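Local coordinates for uncharacterized protein (PDB 4Q5K), which is uncharacterized but probably hydrolyses the amide bond joining muramic acid to peptide in cell-wall fragments, at residues I12-V17 and D37-T42; G174-I179 and A189-A194. One frame throughout, in Å; residues are numbered along the deposited sequence.

Contact 1: I12-V17 and D37-T42; sequences IKYLDV and DEVDCT. With 2YP ((2R)-2-[[(1R,2S,3R,4R,5R)-4-acetamido-2-[(2S,3R,4R,5S,6R)-3-acetamido-6-(hydroxymethyl)-4,5-bis(oxidanyl)oxan-2-yl]oxy-6,8-dioxabicyclo[3.2.1]octan-3-yl]oxy]propanoic acid), chain B.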
loop_
_atom_site.group_PDB
_atom_site.type_symbol
_atom_site.label_atom_id
_atom_site.label_comp_id
_atom_site.label_asym_id
_atom_site.label_seq_id
_atom_site.Cartn_x
_atom_site.Cartn_y
_atom_site.Cartn_z
ATOM N N ILE A 12 -13.066 -6.623 -3.420
ATOM C CA ILE A 12 -14.097 -7.459 -2.813
ATOM C C ILE A 12 -13.914 -8.938 -3.173
ATOM O O ILE A 12 -14.226 -9.812 -2.375
ATOM C CB ILE A 12 -15.508 -6.911 -3.178
ATOM C CG1 ILE A 12 -15.770 -5.641 -2.371
ATOM C CG2 ILE A 12 -16.619 -7.932 -2.947
ATOM C CD1 ILE A 12 -15.558 -5.823 -0.890
ATOM N N LYS A 13 -13.384 -9.223 -4.363
ATOM C CA LYS A 13 -13.119 -10.608 -4.747
ATOM C C LYS A 13 -12.100 -11.291 -3.808
ATOM O O LYS A 13 -12.004 -12.508 -3.790
ATOM C CB LYS A 13 -12.688 -10.701 -6.222
ATOM C CG LYS A 13 -13.812 -10.331 -7.194
ATOM C CD LYS A 13 -13.565 -10.771 -8.647
ATOM C CE LYS A 13 -12.187 -10.402 -9.141
ATOM N NZ LYS A 13 -12.062 -10.359 -10.633
ATOM N N TYR A 14 -11.325 -10.511 -3.051
ATOM C CA TYR A 14 -10.344 -11.066 -2.108
ATOM C C TYR A 14 -10.902 -11.328 -0.724
ATOM O O TYR A 14 -10.186 -11.840 0.121
ATOM C CB TYR A 14 -9.076 -10.184 -1.974
ATOM C CG TYR A 14 -8.119 -10.364 -3.124
ATOM C CD1 TYR A 14 -8.317 -9.715 -4.319
ATOM C CD2 TYR A 14 -7.013 -11.202 -3.012
ATOM C CE1 TYR A 14 -7.457 -9.896 -5.389
ATOM C CE2 TYR A 14 -6.142 -11.380 -4.063
ATOM C CZ TYR A 14 -6.371 -10.735 -5.262
ATOM O OH TYR A 14 -5.508 -10.915 -6.322
ATOM N N LEU A 15 -12.175 -11.027 -0.474
ATOM C CA LEU A 15 -12.703 -11.277 0.854
ATOM C C LEU A 15 -12.481 -12.749 1.216
ATOM O O LEU A 15 -12.659 -13.642 0.398
ATOM C CB LEU A 15 -14.174 -10.922 0.973
ATOM C CG LEU A 15 -14.477 -9.430 0.922
ATOM C CD1 LEU A 15 -15.960 -9.185 0.824
ATOM C CD2 LEU A 15 -13.889 -8.727 2.146
ATOM N N ASP A 16 -12.083 -12.965 2.473
ATOM C CA ASP A 16 -11.801 -14.300 3.068
ATOM C C ASP A 16 -10.459 -14.909 2.655
ATOM O O ASP A 16 -10.070 -15.926 3.203
ATOM C CB ASP A 16 -12.946 -15.299 2.832
ATOM C CG ASP A 16 -14.234 -14.887 3.517
ATOM O OD1 ASP A 16 -14.188 -14.263 4.585
ATOM O OD2 ASP A 16 -15.321 -15.181 2.994
ATOM N N VAL A 17 -9.718 -14.281 1.744
ATOM C CA VAL A 17 -8.376 -14.773 1.443
ATOM C C VAL A 17 -7.533 -14.654 2.719
ATOM O O VAL A 17 -7.566 -13.609 3.380
ATOM C CB VAL A 17 -7.749 -14.007 0.268
ATOM C CG1 VAL A 17 -6.287 -14.340 0.110
ATOM C CG2 VAL A 17 -8.509 -14.310 -1.025
ATOM N N ASP A 37 -3.322 -16.080 -3.056
ATOM C CA ASP A 37 -4.063 -16.868 -2.084
ATOM C C ASP A 37 -3.624 -16.653 -0.637
ATOM O O ASP A 37 -4.255 -17.185 0.282
ATOM C CB ASP A 37 -3.924 -18.364 -2.402
ATOM C CG ASP A 37 -4.248 -18.713 -3.842
ATOM O OD1 ASP A 37 -5.284 -18.265 -4.327
ATOM O OD2 ASP A 37 -3.468 -19.464 -4.481
ATOM N N GLU A 38 -2.572 -15.862 -0.439
ATOM C CA GLU A 38 -2.054 -15.539 0.891
ATOM C C GLU A 38 -1.521 -14.138 0.789
ATOM O O GLU A 38 -0.605 -13.913 0.002
ATOM C CB GLU A 38 -0.911 -16.474 1.301
ATOM C CG GLU A 38 -1.285 -17.934 1.409
ATOM C CD GLU A 38 -0.130 -18.808 1.840
ATOM O OE1 GLU A 38 0.958 -18.691 1.218
ATOM O OE2 GLU A 38 -0.324 -19.620 2.772
ATOM N N VAL A 39 -2.105 -13.189 1.532
ATOM C CA VAL A 39 -1.790 -11.777 1.322
ATOM C C VAL A 39 -1.515 -11.053 2.629
ATOM O O VAL A 39 -1.887 -11.511 3.706
ATOM C CB VAL A 39 -2.931 -11.051 0.554
ATOM C CG1 VAL A 39 -3.231 -11.733 -0.769
ATOM C CG2 VAL A 39 -4.211 -10.946 1.389
ATOM N N ASP A 40 -0.854 -9.904 2.523
ATOM C CA ASP A 40 -0.847 -8.932 3.603
ATOM C C ASP A 40 -1.447 -7.632 3.104
ATOM O O ASP A 40 -1.925 -7.559 1.968
ATOM C CB ASP A 40 0.546 -8.792 4.248
ATOM C CG ASP A 40 1.588 -8.209 3.329
ATOM O OD1 ASP A 40 1.249 -7.333 2.506
ATOM O OD2 ASP A 40 2.761 -8.618 3.472
ATOM N N CYS A 41 -1.462 -6.586 3.926
ATOM C CA CYS A 41 -2.223 -5.397 3.534
ATOM C C CYS A 41 -1.662 -4.750 2.270
ATOM O O CYS A 41 -2.418 -4.182 1.479
ATOM C CB CYS A 41 -2.288 -4.360 4.662
ATOM S SG CYS A 41 -0.718 -3.661 5.111
ATOM N N THR A 42 -0.344 -4.849 2.087
ATOM C CA THR A 42 0.312 -4.260 0.943
ATOM C C THR A 42 0.191 -5.133 -0.297
ATOM O O THR A 42 -0.166 -4.646 -1.362
ATOM C CB THR A 42 1.780 -3.922 1.262
ATOM O OG1 THR A 42 1.805 -3.002 2.367
ATOM C CG2 THR A 42 2.499 -3.347 0.080
HETATM C C1 2YP B . 5.730 -3.861 3.758
HETATM O O1 2YP B . 5.268 -3.569 5.027
HETATM C C2 2YP B . 7.243 -3.942 3.851
HETATM C C3 2YP B . 7.843 -4.455 2.540
HETATM O O3 2YP B . 9.196 -4.805 2.767
HETATM C C4 2YP B . 7.108 -5.684 2.015
HETATM O OAC 2YP B . 8.022 -2.997 6.417
HETATM C CAB 2YP B . 8.102 -2.245 5.434
HETATM C CAA 2YP B . 8.530 -0.819 5.567
HETATM N N2 2YP B . 7.799 -2.643 4.190
HETATM O O4 2YP B . 7.519 -5.933 0.673
HETATM C C5 2YP B . 5.603 -5.445 2.023
HETATM C C6 2YP B . 4.793 -6.660 1.594
HETATM O O6 2YP B . 5.007 -7.794 2.436
HETATM O O5 2YP B . 5.193 -5.103 3.358
HETATM C CA4 2YP B . 3.914 -3.114 5.158
HETATM C CA3 2YP B . 3.630 -3.235 6.652
HETATM O OAH 2YP B . 2.241 -3.533 6.847
HETATM C CAI 2YP B . 2.041 -4.856 7.371
HETATM C CAJ 2YP B . 2.125 -5.867 6.238
HETATM C CAL 2YP B . 0.718 -4.911 8.142
HETATM O OAM 2YP B . 0.169 -6.007 8.323
HETATM O O 2YP B . 0.286 -3.787 8.544
HETATM C CA5 2YP B . 3.754 -1.681 4.647
HETATM O OA5 2YP B . 4.598 -0.801 5.433
HETATM C CA6 2YP B . 2.373 -1.091 4.891
HETATM O OA6 2YP B . 2.497 -0.479 6.187
HETATM C CA1 2YP B . 3.841 -0.688 6.609
HETATM C CA2 2YP B . 3.987 -1.968 7.439
HETATM N NAD 2YP B . 5.330 -2.055 7.993
HETATM C CAE 2YP B . 5.609 -1.865 9.268
HETATM O OAG 2YP B . 4.733 -1.603 10.083
HETATM C CAF 2YP B . 7.055 -1.980 9.653
#
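Val17 meets the loop 37-42 with a single methyl: its CG1 lies 3.5 Å from Asp37 O and 4.1 Å from Val39 CG1. CG1 stands anti to the backbone N of Val17 (chi1 170°), which sets this methyl against the Asp37 carbonyl. Tyr14 comes up to Val39 CG1 obliquely and more loosely, through its CE2 at 4.4 Å. Only 164 Å² is buried between the segments, and the contact is apolar apart from the methyl resting on the Asp37 carbonyl. Two turns shape the 12-17 side, type I from Ile12 to Leu15 and type II from Tyr14 to Val17.

Beyond Val39 the chain changes role. Asp40 is the N-cap of the helix: OD1 accepts a weak bond from Thr42 N, and another from Thr43 N, while OD2 accepts the sugar hydroxyl O6 of 2YP at 2.6 Å. With an alanine in its place the O6 hydroxyl would probably lose its acceptor, and the first turn of the helix its side-chain cap. Cys41 SG follows, 3.4 Å from 2YP OAH. Around the apolar cluster, Tyr14 rests on Leu44, Tyr47 and Val48 of helix 41-53, and Val39 touches Val213 of strand 212-215.

Contact 2: G174-I179 and A189-A194; sequences GDIIAI and AHMGIA. With 2YP ((2R)-2-[[(1R,2S,3R,4R,5R)-4-acetamido-2-[(2S,3R,4R,5S,6R)-3-acetamido-6-(hydroxymethyl)-4,5-bis(oxidanyl)oxan-2-yl]oxy-6,8-dioxabicyclo[3.2.1]octan-3-yl]oxy]propanoic acid), chain B.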
loop_
_atom_site.group_PDB
_atom_site.type_symbol
_atom_site.label_atom_id
_atom_site.label_comp_id
_atom_site.label_asym_id
_atom_site.label_seq_id
_atom_site.Cartn_x
_atom_site.Cartn_y
_atom_site.Cartn_z
ATOM N N GLY A 174 -12.967 2.573 -3.904
ATOM C CA GLY A 174 -11.831 2.073 -4.630
ATOM C C GLY A 174 -10.530 2.829 -4.443
ATOM O O GLY A 174 -9.476 2.362 -4.906
ATOM N N ASP A 175 -10.585 3.976 -3.770
ATOM C CA ASP A 175 -9.366 4.684 -3.445
ATOM C C ASP A 175 -8.447 3.814 -2.566
ATOM O O ASP A 175 -8.913 3.038 -1.732
ATOM C CB ASP A 175 -9.659 6.026 -2.756
ATOM C CG ASP A 175 -10.148 7.093 -3.704
ATOM O OD1 ASP A 175 -10.156 6.888 -4.938
ATOM O OD2 ASP A 175 -10.519 8.184 -3.173
ATOM N N ILE A 176 -7.137 3.999 -2.748
ATOM C CA ILE A 176 -6.149 3.352 -1.920
ATOM C C ILE A 176 -5.867 4.234 -0.723
ATOM O O ILE A 176 -5.519 5.425 -0.851
ATOM C CB ILE A 176 -4.858 3.092 -2.745
ATOM C CG1 ILE A 176 -5.147 2.113 -3.892
ATOM C CG2 ILE A 176 -3.738 2.597 -1.880
ATOM C CD1 ILE A 176 -4.082 2.082 -4.957
ATOM N N ILE A 177 -6.019 3.640 0.459
ATOM C CA ILE A 177 -5.825 4.336 1.724
ATOM C C ILE A 177 -4.546 3.845 2.369
ATOM O O ILE A 177 -4.377 2.648 2.593
ATOM C CB ILE A 177 -7.000 4.054 2.660
ATOM C CG1 ILE A 177 -8.336 4.409 2.007
ATOM C CG2 ILE A 177 -6.788 4.729 4.005
ATOM C CD1 ILE A 177 -8.474 5.822 1.545
ATOM N N ALA A 178 -3.640 4.770 2.657
ATOM C CA ALA A 178 -2.401 4.484 3.368
ATOM C C ALA A 178 -2.459 5.194 4.728
ATOM O O ALA A 178 -2.626 6.413 4.800
ATOM C CB ALA A 178 -1.190 4.946 2.558
ATOM N N ILE A 179 -2.363 4.414 5.803
ATOM C CA ILE A 179 -2.555 4.918 7.150
ATOM C C ILE A 179 -1.202 5.408 7.680
ATOM O O ILE A 179 -0.242 4.626 7.797
ATOM C CB ILE A 179 -3.213 3.852 8.065
ATOM C CG1 ILE A 179 -4.600 3.475 7.525
ATOM C CG2 ILE A 179 -3.238 4.327 9.492
ATOM C CD1 ILE A 179 -5.314 2.385 8.285
ATOM N N ALA A 189 1.741 2.563 8.232
ATOM C CA ALA A 189 1.630 1.323 8.995
ATOM C C ALA A 189 0.651 0.291 8.457
ATOM O O ALA A 189 0.720 -0.869 8.849
ATOM C CB ALA A 189 1.230 1.656 10.421
ATOM N N HIS A 190 -0.261 0.696 7.575
ATOM C CA HIS A 190 -1.323 -0.179 7.131
ATOM C C HIS A 190 -1.931 0.444 5.877
ATOM O O HIS A 190 -1.811 1.635 5.650
ATOM C CB HIS A 190 -2.364 -0.347 8.253
ATOM C CG HIS A 190 -3.397 -1.400 7.978
ATOM N ND1 HIS A 190 -3.090 -2.590 7.359
ATOM C CD2 HIS A 190 -4.727 -1.434 8.213
ATOM C CE1 HIS A 190 -4.182 -3.323 7.252
ATOM N NE2 HIS A 190 -5.185 -2.644 7.763
HETATM N N MSE A 191 -2.602 -0.373 5.088
HETATM C CA MSE A 191 -3.244 0.060 3.847
HETATM C C MSE A 191 -4.514 -0.718 3.599
HETATM O O MSE A 191 -4.679 -1.831 4.109
HETATM C CB MSE A 191 -2.329 -0.219 2.626
HETATM C CG MSE A 191 -0.965 0.292 2.710
HETATM SE SE MSE A 191 0.052 -0.117 1.204
HETATM C CE MSE A 191 -0.651 1.300 0.107
ATOM N N GLY A 192 -5.374 -0.150 2.761
ATOM C CA GLY A 192 -6.560 -0.839 2.303
ATOM C C GLY A 192 -7.251 -0.054 1.205
ATOM O O GLY A 192 -6.691 0.899 0.662
ATOM N N ILE A 193 -8.470 -0.475 0.904
ATOM C CA ILE A 193 -9.259 0.075 -0.194
ATOM C C ILE A 193 -10.548 0.662 0.373
ATOM O O ILE A 193 -11.240 0.005 1.154
ATOM C CB ILE A 193 -9.575 -1.004 -1.266
ATOM C CG1 ILE A 193 -8.270 -1.554 -1.863
ATOM C CG2 ILE A 193 -10.456 -0.436 -2.356
ATOM C CD1 ILE A 193 -8.396 -2.821 -2.642
ATOM N N ALA A 194 -10.845 1.907 -0.005
ATOM C CA ALA A 194 -12.043 2.588 0.472
ATOM C C ALA A 194 -13.321 1.924 -0.033
ATOM O O ALA A 194 -13.435 1.594 -1.205
ATOM C CB ALA A 194 -12.018 4.041 0.019
HETATM C C1 2YP B . 5.730 -3.861 3.758
HETATM O O1 2YP B . 5.268 -3.569 5.027
HETATM C C2 2YP B . 7.243 -3.942 3.851
HETATM C C3 2YP B . 7.843 -4.455 2.540
HETATM O O3 2YP B . 9.196 -4.805 2.767
HETATM C C4 2YP B . 7.108 -5.684 2.015
HETATM O OAC 2YP B . 8.022 -2.997 6.417
HETATM C CAB 2YP B . 8.102 -2.245 5.434
HETATM C CAA 2YP B . 8.530 -0.819 5.567
HETATM N N2 2YP B . 7.799 -2.643 4.190
HETATM O O4 2YP B . 7.519 -5.933 0.673
HETATM C C5 2YP B . 5.603 -5.445 2.023
HETATM C C6 2YP B . 4.793 -6.660 1.594
HETATM O O6 2YP B . 5.007 -7.794 2.436
HETATM O O5 2YP B . 5.193 -5.103 3.358
HETATM C CA4 2YP B . 3.914 -3.114 5.158
HETATM C CA3 2YP B . 3.630 -3.235 6.652
HETATM O OAH 2YP B . 2.241 -3.533 6.847
HETATM C CAI 2YP B . 2.041 -4.856 7.371
HETATM C CAJ 2YP B . 2.125 -5.867 6.238
HETATM C CAL 2YP B . 0.718 -4.911 8.142
HETATM O OAM 2YP B . 0.169 -6.007 8.323
HETATM O O 2YP B . 0.286 -3.787 8.544
HETATM C CA5 2YP B . 3.754 -1.681 4.647
HETATM O OA5 2YP B . 4.598 -0.801 5.433
HETATM C CA6 2YP B . 2.373 -1.091 4.891
HETATM O OA6 2YP B . 2.497 -0.479 6.187
HETATM C CA1 2YP B . 3.841 -0.688 6.609
HETATM C CA2 2YP B . 3.987 -1.968 7.439
HETATM N NAD 2YP B . 5.330 -2.055 7.993
HETATM C CAE 2YP B . 5.609 -1.865 9.268
HETATM O OAG 2YP B . 4.733 -1.603 10.083
HETATM C CAF 2YP B . 7.055 -1.980 9.653
#
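Six backbone hydrogen bonds join 174-179 to 189-194 as the two arms of an antiparallel beta hairpin, part of the larger sheet of this amidase-like domain. Among the straightest are Ile177 N to Gly192 O (2.8 Å, 175° at the hydrogen) and Ile179 N to His190 O. The return bond from Gly192 N to Ile177 O is longer, at 3.0 Å, and more bent, at 153°. Ile177 with Gly192 is thus a hydrogen-bonded pair, whereas Ile176 with Ile193 and Ala178 with Met191 are non-hydrogen-bonded pairs. Gly174 N to Ala194 O and Ala194 N to Asp175 O extend the ladder to residues just before strand 176-181.

On the face carrying Ile176, Ala178, Met191 and Ile193, selenomethionine Met191 is bent about its CG-SE bond (chi3 80°), and its CE settles 3.9 Å from Ile176 CG2. Helix 41-53 packs over this face through Val45 and Val48, and helix 91-100 through Ile91 and Trp94.

The other face bears Ile177, Ile179 and His190, with Leu220 and Leu224 of helix 220-226 against the isoleucines. Ile179 and His190 run alongside each other in the same direction. The imidazole is held by a hydrogen bond between its NE2 and His205 ND1; its ND1 is 3.8 Å from the carboxylate atom O of 2YP, which meets the ring obliquely. Cys41 is adjacent, consistent with the cysteine-histidine pairing of Peptidase_CA enzymes. Flanking the ring on its CD2 side is Ile179 CD1, 3.9 Å from that carbon.

From the N terminus, helix 7-12 leads into contact 1, which closes a loop of 19 residues without helix or strand and delivers the chain to helix 41-53. Contact 2 opens well over a hundred residues later and closes the short hairpin turn between strands 176-181 and 188-197. The two are in series, neither enclosing nor crossing the other, with centres 13 Å apart. They nevertheless touch: Cys41 CB lies 3.3 Å from His190 ND1, and Thr42 OG1 packs 3.6 Å from Met191 SE. The start of helix 41-53 is thereby set against the sheet, and 2YP contacts both sides of this junction.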